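Local atomic coordinates of FMN-binding protein (Syntrophomonas wolfei subsp. wolfei, PDB entry 3IN6), a protein that binds flavin mononucleotide at sites shared between the two subunits of its dimer, as a flavoprotein whose reaction is not defined. Residues S32-T37 / V44-I49; G66-Y71 / P128-L133; G80-L85 / V98-S103. One frame throughout, in Å; residues are numbered along the deposited sequence.

In the fold
Following the chain from its N terminus, contact 1 (32-37 with 44-49) comes first: a beta hairpin, six residues between its segments, that is complete before anything else in the set begins. Contact 2 opens next, at 66-71, where helix 68-77 starts, and closes only at 128-133, as strand 131-141 begins. Contact 3 (80-85 with 98-103), a second hairpin, falls wholly within that long excursion. Strands 33-38 and 79-87 are neighbours, joining the two hairpins in one antiparallel sheet, which strand 131-141 extends beyond 92-106. Contacts 1 and 2 grip the same FMN and touch through Ala47 and Thr70; contacts 1 and 3 both meet the second subunit.

Contact 1 (S32-T37 / V44-I49); sequences STTLST and VNIAVI. With FMN (flavin mononucleotide), chain C.
Ile49 and Leu35 meet through methylene carbons, CG1 of the isoleucine lying 3.9 Å from CB of the leucine, while the two methyls of Ile49, CG2 and CD1, turn to the flavin. A chi1 of -57° sets CG1 opposite the carbonyl carbon, toward Leu35, and leaves CG2 to reach 3.6 Å from O4 of FMN; CD1 lies near N1 and C2 at the pyrimidine end. A branched, apolar side chain suits a place that must touch both a leucine and a flat ring. A glycine in its place would probably leave the pyrimidine end of the flavin without these methyl contacts and open a gap beside Leu35. Val48 offers its backbone O to the ribityl O2' at 2.6 Å and its CG1 to the dimethylbenzene ring. At the far end of the cofactor, Asn45 donates a nearly straight bond from ND2 to phosphate O3P (2.7 Å, 171°); its OD1 accepts from Tyr99 OH of the second subunit. Ala47 is small enough to let the ribityl phosphate chain pass close by.

These groups are set out along strand 44-48, an edge strand within this chain, and the residue that follows it; with 33-38 the strand forms a beta hairpin of the antiparallel sheet. Leu35 and Ala47 form a hydrogen-bonded pair, in which Leu35 N donates to Ala47 O at 2.9 Å, and Thr37 with Asn45 is another. Thr33 O extends the ladder by accepting from Ile49 N at 3.0 Å. Thr37 and Asn45 lie side by side, and Thr37 OG1 is bonded to Asn73. On the other face, Ser36 OG sits 3.4 Å from Ile46 CG1, with Thr34 also against the isoleucine's CD1; the serine hydroxyl pairs with Ser36 of the second subunit, whose Val81 packs on Ile46.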
loop_
_atom_site.group_PDB
_atom_site.type_symbol
_atom_site.label_atom_id
_atom_site.label_comp_id
_atom_site.label_asym_id
_atom_site.label_seq_id
_atom_site.Cartn_x
_atom_site.Cartn_y
_atom_site.Cartn_z
ATOM N N SER A 32 -7.839 -6.404 -5.009
ATOM C CA SER A 32 -7.265 -5.097 -4.735
ATOM C C SER A 32 -7.177 -4.809 -3.233
ATOM O O SER A 32 -7.757 -3.841 -2.734
ATOM C CB SER A 32 -8.106 -4.035 -5.433
ATOM O OG SER A 32 -9.312 -3.872 -4.731
ATOM N N THR A 33 -6.460 -5.678 -2.526
ATOM C CA THR A 33 -6.214 -5.561 -1.105
ATOM C C THR A 33 -4.704 -5.717 -0.878
ATOM O O THR A 33 -4.103 -6.649 -1.414
ATOM C CB THR A 33 -6.934 -6.685 -0.343
ATOM O OG1 THR A 33 -8.334 -6.647 -0.634
ATOM C CG2 THR A 33 -6.725 -6.544 1.149
ATOM N N THR A 34 -4.105 -4.844 -0.065
ATOM C CA THR A 34 -2.669 -4.884 0.176
ATOM C C THR A 34 -2.298 -4.750 1.644
ATOM O O THR A 34 -3.114 -4.286 2.458
ATOM C CB THR A 34 -1.922 -3.714 -0.547
ATOM O OG1 THR A 34 -2.288 -2.451 0.052
ATOM C CG2 THR A 34 -2.193 -3.718 -2.042
ATOM N N LEU A 35 -1.057 -5.144 1.956
ATOM C CA LEU A 35 -0.481 -5.038 3.315
ATOM C C LEU A 35 0.890 -4.357 3.160
ATOM O O LEU A 35 1.789 -4.874 2.485
ATOM C CB LEU A 35 -0.354 -6.411 3.991
ATOM C CG LEU A 35 0.411 -6.457 5.344
ATOM C CD1 LEU A 35 -0.264 -5.537 6.355
ATOM C CD2 LEU A 35 0.497 -7.907 5.916
ATOM N N SER A 36 1.030 -3.175 3.746
ATOM C CA SER A 36 2.264 -2.443 3.660
ATOM C C SER A 36 2.984 -2.710 4.982
ATOM O O SER A 36 2.358 -2.668 6.043
ATOM C CB SER A 36 2.007 -0.941 3.417
ATOM O OG SER A 36 1.338 -0.719 2.190
ATOM N N THR A 37 4.281 -3.003 4.897
ATOM C CA THR A 37 5.134 -3.338 6.058
ATOM C C THR A 37 6.440 -2.554 6.010
ATOM O O THR A 37 6.659 -1.807 5.074
ATOM C CB THR A 37 5.432 -4.864 6.095
ATOM O OG1 THR A 37 6.108 -5.269 4.885
ATOM C CG2 THR A 37 4.110 -5.682 6.256
ATOM N N VAL A 44 10.370 0.321 3.466
ATOM C CA VAL A 44 8.960 -0.028 3.400
ATOM C C VAL A 44 8.684 -0.971 2.235
ATOM O O VAL A 44 9.277 -0.854 1.170
ATOM C CB VAL A 44 8.086 1.253 3.244
ATOM C CG1 VAL A 44 6.607 0.913 3.187
ATOM C CG2 VAL A 44 8.362 2.227 4.381
ATOM N N ASN A 45 7.805 -1.931 2.466
ATOM C CA ASN A 45 7.355 -2.845 1.432
ATOM C C ASN A 45 5.844 -2.804 1.392
ATOM O O ASN A 45 5.195 -2.383 2.358
ATOM C CB ASN A 45 7.787 -4.288 1.734
ATOM C CG ASN A 45 7.625 -5.214 0.523
ATOM O OD1 ASN A 45 7.894 -4.808 -0.596
ATOM N ND2 ASN A 45 7.193 -6.457 0.751
ATOM N N ILE A 46 5.310 -3.236 0.260
ATOM C CA ILE A 46 3.886 -3.423 0.039
ATOM C C ILE A 46 3.699 -4.695 -0.820
ATOM O O ILE A 46 4.496 -4.988 -1.723
ATOM C CB ILE A 46 3.237 -2.219 -0.621
ATOM C CG1 ILE A 46 1.716 -2.437 -0.707
ATOM C CG2 ILE A 46 3.881 -1.934 -1.975
ATOM C CD1 ILE A 46 0.948 -1.252 -1.158
ATOM N N ALA A 47 2.662 -5.462 -0.507
ATOM C CA ALA A 47 2.382 -6.697 -1.216
ATOM C C ALA A 47 0.880 -6.913 -1.281
ATOM O O ALA A 47 0.136 -6.462 -0.386
ATOM C CB ALA A 47 3.061 -7.883 -0.502
ATOM N N VAL A 48 0.434 -7.584 -2.344
ATOM C CA VAL A 48 -0.971 -7.944 -2.488
ATOM C C VAL A 48 -1.259 -9.135 -1.552
ATOM O O VAL A 48 -0.561 -10.154 -1.600
ATOM C CB VAL A 48 -1.326 -8.304 -3.937
ATOM C CG1 VAL A 48 -2.769 -8.732 -4.024
ATOM C CG2 VAL A 48 -1.043 -7.114 -4.862
ATOM N N ILE A 49 -2.272 -8.981 -0.699
ATOM C CA ILE A 49 -2.641 -9.984 0.307
ATOM C C ILE A 49 -4.156 -10.013 0.479
ATOM O O ILE A 49 -4.719 -9.091 1.093
ATOM C CB ILE A 49 -2.015 -9.623 1.694
ATOM C CG1 ILE A 49 -0.495 -9.505 1.590
ATOM C CG2 ILE A 49 -2.393 -10.652 2.755
ATOM C CD1 ILE A 49 0.228 -10.748 1.022
HETATM N N1 FMN C . 0.326 -14.095 -0.432
HETATM C C2 FMN C . 0.086 -14.444 0.885
HETATM O O2 FMN C . 1.000 -14.893 1.585
HETATM N N3 FMN C . -1.189 -14.289 1.417
HETATM C C4 FMN C . -2.228 -13.796 0.640
HETATM O O4 FMN C . -3.356 -13.676 1.149
HETATM C C4A FMN C . -1.985 -13.460 -0.701
HETATM N N5 FMN C . -3.002 -12.971 -1.515
HETATM C C5A FMN C . -2.769 -12.626 -2.841
HETATM C C6 FMN C . -3.820 -12.126 -3.623
HETATM C C7 FMN C . -3.597 -11.784 -4.959
HETATM C C7M FMN C . -4.738 -11.255 -5.775
HETATM C C8 FMN C . -2.320 -11.922 -5.520
HETATM C C8M FMN C . -2.056 -11.544 -6.955
HETATM C C9 FMN C . -1.268 -12.412 -4.734
HETATM C C9A FMN C . -1.485 -12.775 -3.385
HETATM N N10 FMN C . -0.452 -13.264 -2.570
HETATM C C10 FMN C . -0.701 -13.611 -1.239
HETATM C "C1'" FMN C . 0.945 -13.456 -3.117
HETATM C "C2'" FMN C . 1.896 -12.317 -2.752
HETATM O "O2'" FMN C . 1.358 -11.073 -3.147
HETATM C "C3'" FMN C . 3.257 -12.578 -3.409
HETATM O "O3'" FMN C . 3.868 -13.671 -2.751
HETATM C "C4'" FMN C . 4.195 -11.366 -3.399
HETATM O "O4'" FMN C . 5.298 -11.610 -4.243
HETATM C "C5'" FMN C . 4.727 -11.054 -2.010
HETATM O "O5'" FMN C . 5.515 -9.891 -2.065
HETATM P P FMN C . 6.736 -9.631 -1.034
HETATM O O1P FMN C . 7.890 -10.553 -1.316
HETATM O O2P FMN C . 6.317 -9.830 0.414
HETATM O O3P FMN C . 7.160 -8.232 -1.338
#

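Contact 2 (G66-Y71 / P128-L133); sequences GADKTY and PLKNCL. With FMN (flavin mononucleotide), chain C.
Tyr71 presents its ring to Asn131 and Leu133 at the start of strand 131-141. The ring is extended from the helix by a first torsion that sets CG anti to the backbone N (chi1 177°). Asn131 and Leu133 both reach it with CG opposite their own carbonyl carbon. The side chains of Tyr71 and Asn131 run at about a right angle, yet the amide plane is only 33° from the ring plane, and Asn131 OD1 stands over one ring face, displaced toward the rim. At the ring edge, and in its plane, comes a methyl of Leu133, with CD2 3.9 Å from Tyr71 CE1. A tyrosine suits this place because its ring is apolar enough for leucine while its hydroxyl can reach a charge: Tyr71 OH and Asn131 ND2 both bond to Asp105, one to each carboxylate oxygen.

The other link is ionic. Lys130 runs out nearly straight and then bends at chi3 (-64°), which brings NZ to 3.3 Å from Asp68 OD1 in a salt bridge whose hydrogen bond is weak. Asp68 also pairs with Arg64, whose guanidinium lies near Lys130 NZ, so the carboxylate probably eases the meeting of the two cations.

At the start of the helix, FMN is held mostly by backbone N-H groups: Gly66 N bonds to O2 and Ala67 N, at the N-cap, to O3', to which a CB on Gly66 would probably come too close. Within the first turn, Thr70 gives phosphate O2P both N and OG1, and the partial positive charge of the helix N terminus probably favours the phosphate as well.

Lys130 and Asn131 both face Arg64 in a classic beta bulge, joining strand 131-141 to strand 59-64, while Tyr71 of helix 68-77 makes a cation-pi contact with that arginine and helix 110-120 packs against Leu129 and Cys132.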
loop_
_atom_site.group_PDB
_atom_site.type_symbol
_atom_site.label_atom_id
_atom_site.label_comp_id
_atom_site.label_asym_id
_atom_site.label_seq_id
_atom_site.Cartn_x
_atom_site.Cartn_y
_atom_site.Cartn_z
ATOM N N GLY A 66 2.942 -17.007 0.543
ATOM C CA GLY A 66 4.018 -16.376 -0.224
ATOM C C GLY A 66 4.534 -15.269 0.670
ATOM O O GLY A 66 4.959 -15.526 1.814
ATOM N N ALA A 67 4.526 -14.043 0.151
ATOM C CA ALA A 67 4.814 -12.864 0.952
ATOM C C ALA A 67 6.021 -12.973 1.886
ATOM O O ALA A 67 5.908 -12.653 3.064
ATOM C CB ALA A 67 3.547 -12.520 1.758
ATOM N N ASP A 68 7.168 -13.387 1.348
ATOM C CA ASP A 68 8.411 -13.591 2.126
ATOM C C ASP A 68 8.987 -12.338 2.788
ATOM O O ASP A 68 9.325 -12.366 3.965
ATOM C CB ASP A 68 9.504 -14.177 1.225
ATOM C CG ASP A 68 9.178 -15.580 0.706
ATOM O OD1 ASP A 68 8.363 -16.292 1.327
ATOM O OD2 ASP A 68 9.774 -15.968 -0.324
ATOM N N LYS A 69 9.128 -11.254 2.031
ATOM C CA LYS A 69 9.666 -9.991 2.561
ATOM C C LYS A 69 8.680 -9.397 3.577
ATOM O O LYS A 69 9.073 -8.977 4.668
ATOM C CB LYS A 69 9.953 -9.028 1.410
ATOM C CG LYS A 69 10.707 -7.713 1.717
ATOM C CD LYS A 69 12.083 -7.949 2.319
ATOM C CE LYS A 69 13.203 -7.106 1.639
ATOM N NZ LYS A 69 12.889 -5.674 1.542
ATOM N N THR A 70 7.406 -9.379 3.210
ATOM C CA THR A 70 6.315 -8.946 4.101
ATOM C C THR A 70 6.392 -9.660 5.448
ATOM O O THR A 70 6.317 -9.025 6.516
ATOM C CB THR A 70 4.958 -9.232 3.445
ATOM O OG1 THR A 70 4.881 -8.448 2.250
ATOM C CG2 THR A 70 3.783 -8.862 4.358
ATOM N N TYR A 71 6.601 -10.975 5.394
ATOM C CA TYR A 71 6.714 -11.787 6.601
ATOM C C TYR A 71 7.954 -11.434 7.408
ATOM O O TYR A 71 7.879 -11.287 8.631
ATOM C CB TYR A 71 6.740 -13.277 6.237
ATOM C CG TYR A 71 6.918 -14.181 7.418
ATOM C CD1 TYR A 71 5.900 -14.335 8.356
ATOM C CD2 TYR A 71 8.088 -14.901 7.595
ATOM C CE1 TYR A 71 6.048 -15.187 9.447
ATOM C CE2 TYR A 71 8.244 -15.754 8.689
ATOM C CZ TYR A 71 7.220 -15.890 9.600
ATOM O OH TYR A 71 7.376 -16.719 10.676
ATOM N N PRO A 128 0.855 -24.162 -0.027
ATOM C CA PRO A 128 0.813 -24.568 1.370
ATOM C C PRO A 128 0.772 -23.399 2.352
ATOM O O PRO A 128 1.433 -22.376 2.142
ATOM C CB PRO A 128 2.101 -25.379 1.542
ATOM C CG PRO A 128 2.990 -24.941 0.462
ATOM C CD PRO A 128 2.123 -24.535 -0.677
ATOM N N LEU A 129 -0.009 -23.575 3.416
ATOM C CA LEU A 129 -0.146 -22.583 4.470
ATOM C C LEU A 129 1.056 -22.695 5.413
ATOM O O LEU A 129 1.149 -23.633 6.222
ATOM C CB LEU A 129 -1.453 -22.833 5.229
ATOM C CG LEU A 129 -1.932 -21.800 6.240
ATOM C CD1 LEU A 129 -2.282 -20.514 5.524
ATOM C CD2 LEU A 129 -3.142 -22.333 6.987
ATOM N N LYS A 130 1.984 -21.745 5.295
ATOM C CA LYS A 130 3.202 -21.730 6.130
ATOM C C LYS A 130 2.971 -21.119 7.522
ATOM O O LYS A 130 3.608 -21.513 8.506
ATOM C CB LYS A 130 4.335 -20.992 5.401
ATOM C CG LYS A 130 4.805 -21.709 4.129
ATOM C CD LYS A 130 5.945 -20.983 3.415
ATOM C CE LYS A 130 5.497 -19.624 2.913
ATOM N NZ LYS A 130 6.505 -18.940 2.033
ATOM N N ASN A 131 2.076 -20.140 7.596
ATOM C CA ASN A 131 1.766 -19.491 8.854
ATOM C C ASN A 131 0.357 -18.925 8.838
ATOM O O ASN A 131 -0.174 -18.553 7.781
ATOM C CB ASN A 131 2.671 -18.259 9.132
ATOM C CG ASN A 131 4.145 -18.472 8.793
ATOM O OD1 ASN A 131 4.538 -18.404 7.630
ATOM N ND2 ASN A 131 4.976 -18.640 9.822
ATOM N N CYS A 132 -0.236 -18.852 10.021
ATOM C CA CYS A 132 -1.446 -18.091 10.195
ATOM C C CYS A 132 -0.944 -16.864 10.960
ATOM O O CYS A 132 -0.374 -17.000 12.046
ATOM C CB CYS A 132 -2.502 -18.833 10.995
ATOM S SG CYS A 132 -3.910 -17.748 11.270
ATOM N N LEU A 133 -1.079 -15.684 10.366
ATOM C CA LEU A 133 -0.653 -14.472 11.024
ATOM C C LEU A 133 -1.859 -13.877 11.729
ATOM O O LEU A 133 -2.920 -13.721 11.124
ATOM C CB LEU A 133 -0.059 -13.469 10.029
ATOM C CG LEU A 133 1.155 -13.951 9.240
ATOM C CD1 LEU A 133 1.570 -12.863 8.277
ATOM C CD2 LEU A 133 2.305 -14.370 10.169
HETATM N N1 FMN C . 0.326 -14.095 -0.432
HETATM C C2 FMN C . 0.086 -14.444 0.885
HETATM O O2 FMN C . 1.000 -14.893 1.585
HETATM N N3 FMN C . -1.189 -14.289 1.417
HETATM C C4 FMN C . -2.228 -13.796 0.640
HETATM O O4 FMN C . -3.356 -13.676 1.149
HETATM C C4A FMN C . -1.985 -13.460 -0.701
HETATM N N5 FMN C . -3.002 -12.971 -1.515
HETATM C C5A FMN C . -2.769 -12.626 -2.841
HETATM C C6 FMN C . -3.820 -12.126 -3.623
HETATM C C7 FMN C . -3.597 -11.784 -4.959
HETATM C C7M FMN C . -4.738 -11.255 -5.775
HETATM C C8 FMN C . -2.320 -11.922 -5.520
HETATM C C8M FMN C . -2.056 -11.544 -6.955
HETATM C C9 FMN C . -1.268 -12.412 -4.734
HETATM C C9A FMN C . -1.485 -12.775 -3.385
HETATM N N10 FMN C . -0.452 -13.264 -2.570
HETATM C C10 FMN C . -0.701 -13.611 -1.239
HETATM C "C1'" FMN C . 0.945 -13.456 -3.117
HETATM C "C2'" FMN C . 1.896 -12.317 -2.752
HETATM O "O2'" FMN C . 1.358 -11.073 -3.147
HETATM C "C3'" FMN C . 3.257 -12.578 -3.409
HETATM O "O3'" FMN C . 3.868 -13.671 -2.751
HETATM C "C4'" FMN C . 4.195 -11.366 -3.399
HETATM O "O4'" FMN C . 5.298 -11.610 -4.243
HETATM C "C5'" FMN C . 4.727 -11.054 -2.010
HETATM O "O5'" FMN C . 5.515 -9.891 -2.065
HETATM P P FMN C . 6.736 -9.631 -1.034
HETATM O O1P FMN C . 7.890 -10.553 -1.316
HETATM O O2P FMN C . 6.317 -9.830 0.414
HETATM O O3P FMN C . 7.160 -8.232 -1.338
#

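Contact 3 (G80-L85 / V98-S103); sequences GVFMVL and VYVELS
Val81 fits its CG2 methyl against the face of the Tyr99 ring, a CH-pi contact in which the methyl stands 3.7 Å from the ring centroid and only 14° off its normal. The two belong to a beta hairpin, strands 79-87 and 92-106, in the middle of the antiparallel sheet, and form a non-hydrogen-bonded pair whose side chains share one face. CG2 lies anti to the backbone N of Val81, and this rotation aims it over the centre of the flat ring face. Tyr99 OH bonds to Asn45 of the second subunit, and Val81 packs on Ile46 of that subunit.

On the reverse face, Phe82, Val98 and Val100 make an apolar cluster. Phe82 and Val100 cross at about a right angle, and Val100 CG1 abuts the ring at its edge, 3.9 Å from CD2. Phe82 and Val98 form a hydrogen-bonded pair, and their CB atoms come within 4.3 Å; the aromatic ring of Phe82 and the beta-branched Val98 suit a buried face that Ile60 and Phe135 also fill. Opposite Val100, Gly80 supplies the hollow: a CB there would lie against CG2 of the valine; without it, CG2 settles on the backbone, 3.5 Å from Gly80 O. That carbonyl is also the acceptor of Val100 N, in a 3.0 Å bond that is almost straight at 177°.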
loop_
_atom_site.group_PDB
_atom_site.type_symbol
_atom_site.label_atom_id
_atom_site.label_comp_id
_atom_site.label_asym_id
_atom_site.label_seq_id
_atom_site.Cartn_x
_atom_site.Cartn_y
_atom_site.Cartn_z
ATOM N N GLY A 80 2.152 -2.813 10.508
ATOM C CA GLY A 80 1.657 -2.813 9.127
ATOM C C GLY A 80 0.355 -2.084 8.933
ATOM O O GLY A 80 -0.252 -1.571 9.884
ATOM N N VAL A 81 -0.063 -1.993 7.682
ATOM C CA VAL A 81 -1.345 -1.402 7.373
ATOM C C VAL A 81 -1.962 -2.063 6.157
ATOM O O VAL A 81 -1.339 -2.144 5.099
ATOM C CB VAL A 81 -1.281 0.142 7.146
ATOM C CG1 VAL A 81 -0.298 0.537 5.996
ATOM C CG2 VAL A 81 -2.696 0.682 6.884
ATOM N N PHE A 82 -3.180 -2.560 6.331
ATOM C CA PHE A 82 -3.921 -3.135 5.241
ATOM C C PHE A 82 -4.691 -2.030 4.589
ATOM O O PHE A 82 -5.119 -1.069 5.252
ATOM C CB PHE A 82 -4.956 -4.154 5.708
ATOM C CG PHE A 82 -4.394 -5.471 6.104
ATOM C CD1 PHE A 82 -4.140 -6.444 5.141
ATOM C CD2 PHE A 82 -4.166 -5.766 7.431
ATOM C CE1 PHE A 82 -3.648 -7.679 5.501
ATOM C CE2 PHE A 82 -3.686 -7.006 7.801
ATOM C CZ PHE A 82 -3.428 -7.967 6.832
HETATM N N MSE A 83 -4.865 -2.153 3.282
HETATM C CA MSE A 83 -5.705 -1.243 2.567
HETATM C C MSE A 83 -6.488 -2.022 1.552
HETATM O O MSE A 83 -5.937 -2.878 0.867
HETATM C CB MSE A 83 -4.944 -0.139 1.830
HETATM C CG MSE A 83 -5.936 0.746 0.977
HETATM SE SE MSE A 83 -5.233 2.293 0.078
HETATM C CE MSE A 83 -5.439 3.660 1.412
ATOM N N VAL A 84 -7.785 -1.732 1.484
ATOM C CA VAL A 84 -8.652 -2.256 0.428
ATOM C C VAL A 84 -9.056 -1.004 -0.323
ATOM O O VAL A 84 -9.361 0.022 0.314
ATOM C CB VAL A 84 -9.917 -2.924 0.956
ATOM C CG1 VAL A 84 -10.892 -3.272 -0.223
ATOM C CG2 VAL A 84 -9.587 -4.146 1.773
ATOM N N LEU A 85 -9.118 -1.104 -1.656
ATOM C CA LEU A 85 -9.426 0.017 -2.519
ATOM C C LEU A 85 -10.235 -0.479 -3.719
ATOM O O LEU A 85 -9.748 -1.265 -4.517
ATOM C CB LEU A 85 -8.127 0.639 -3.025
ATOM C CG LEU A 85 -8.238 1.961 -3.778
ATOM C CD1 LEU A 85 -8.783 3.037 -2.856
ATOM C CD2 LEU A 85 -6.878 2.365 -4.330
ATOM N N VAL A 98 -6.788 -0.232 7.372
ATOM C CA VAL A 98 -6.781 -0.857 8.675
ATOM C C VAL A 98 -5.337 -1.034 9.156
ATOM O O VAL A 98 -4.578 -1.831 8.588
ATOM C CB VAL A 98 -7.473 -2.230 8.633
ATOM C CG1 VAL A 98 -7.583 -2.789 10.014
ATOM C CG2 VAL A 98 -8.877 -2.153 7.964
ATOM N N TYR A 99 -4.978 -0.320 10.226
ATOM C CA TYR A 99 -3.640 -0.359 10.813
ATOM C C TYR A 99 -3.532 -1.443 11.855
ATOM O O TYR A 99 -4.368 -1.541 12.756
ATOM C CB TYR A 99 -3.292 0.993 11.432
ATOM C CG TYR A 99 -3.313 2.111 10.428
ATOM C CD1 TYR A 99 -4.507 2.679 10.028
ATOM C CD2 TYR A 99 -2.142 2.620 9.894
ATOM C CE1 TYR A 99 -4.547 3.696 9.137
ATOM C CE2 TYR A 99 -2.178 3.639 8.967
ATOM C CZ TYR A 99 -3.382 4.183 8.608
ATOM O OH TYR A 99 -3.452 5.201 7.693
ATOM N N VAL A 100 -2.448 -2.215 11.778
ATOM C CA VAL A 100 -2.313 -3.399 12.580
ATOM C C VAL A 100 -0.935 -3.605 13.227
ATOM O O VAL A 100 0.057 -2.997 12.854
ATOM C CB VAL A 100 -2.583 -4.647 11.700
ATOM C CG1 VAL A 100 -4.039 -4.679 11.163
ATOM C CG2 VAL A 100 -1.573 -4.703 10.523
ATOM N N GLU A 101 -0.912 -4.509 14.184
ATOM C CA GLU A 101 0.324 -4.966 14.812
ATOM C C GLU A 101 0.254 -6.480 14.902
ATOM O O GLU A 101 -0.772 -7.018 15.296
ATOM C CB GLU A 101 0.500 -4.379 16.198
ATOM C CG GLU A 101 0.694 -2.895 16.181
ATOM C CD GLU A 101 0.967 -2.318 17.573
ATOM O OE1 GLU A 101 0.886 -3.072 18.576
ATOM O OE2 GLU A 101 1.260 -1.102 17.648
ATOM N N LEU A 102 1.341 -7.165 14.548
ATOM C CA LEU A 102 1.361 -8.623 14.613
ATOM C C LEU A 102 1.280 -9.116 16.049
ATOM O O LEU A 102 2.100 -8.761 16.866
ATOM C CB LEU A 102 2.623 -9.176 13.973
ATOM C CG LEU A 102 2.677 -10.700 13.790
ATOM C CD1 LEU A 102 1.617 -11.177 12.782
ATOM C CD2 LEU A 102 4.060 -11.082 13.334
ATOM N N SER A 103 0.296 -9.952 16.343
ATOM C CA SER A 103 0.129 -10.520 17.673
ATOM C C SER A 103 0.661 -11.929 17.769
ATOM O O SER A 103 1.224 -12.311 18.792
ATOM C CB SER A 103 -1.339 -10.570 18.057
ATOM O OG SER A 103 -1.848 -9.268 18.157
#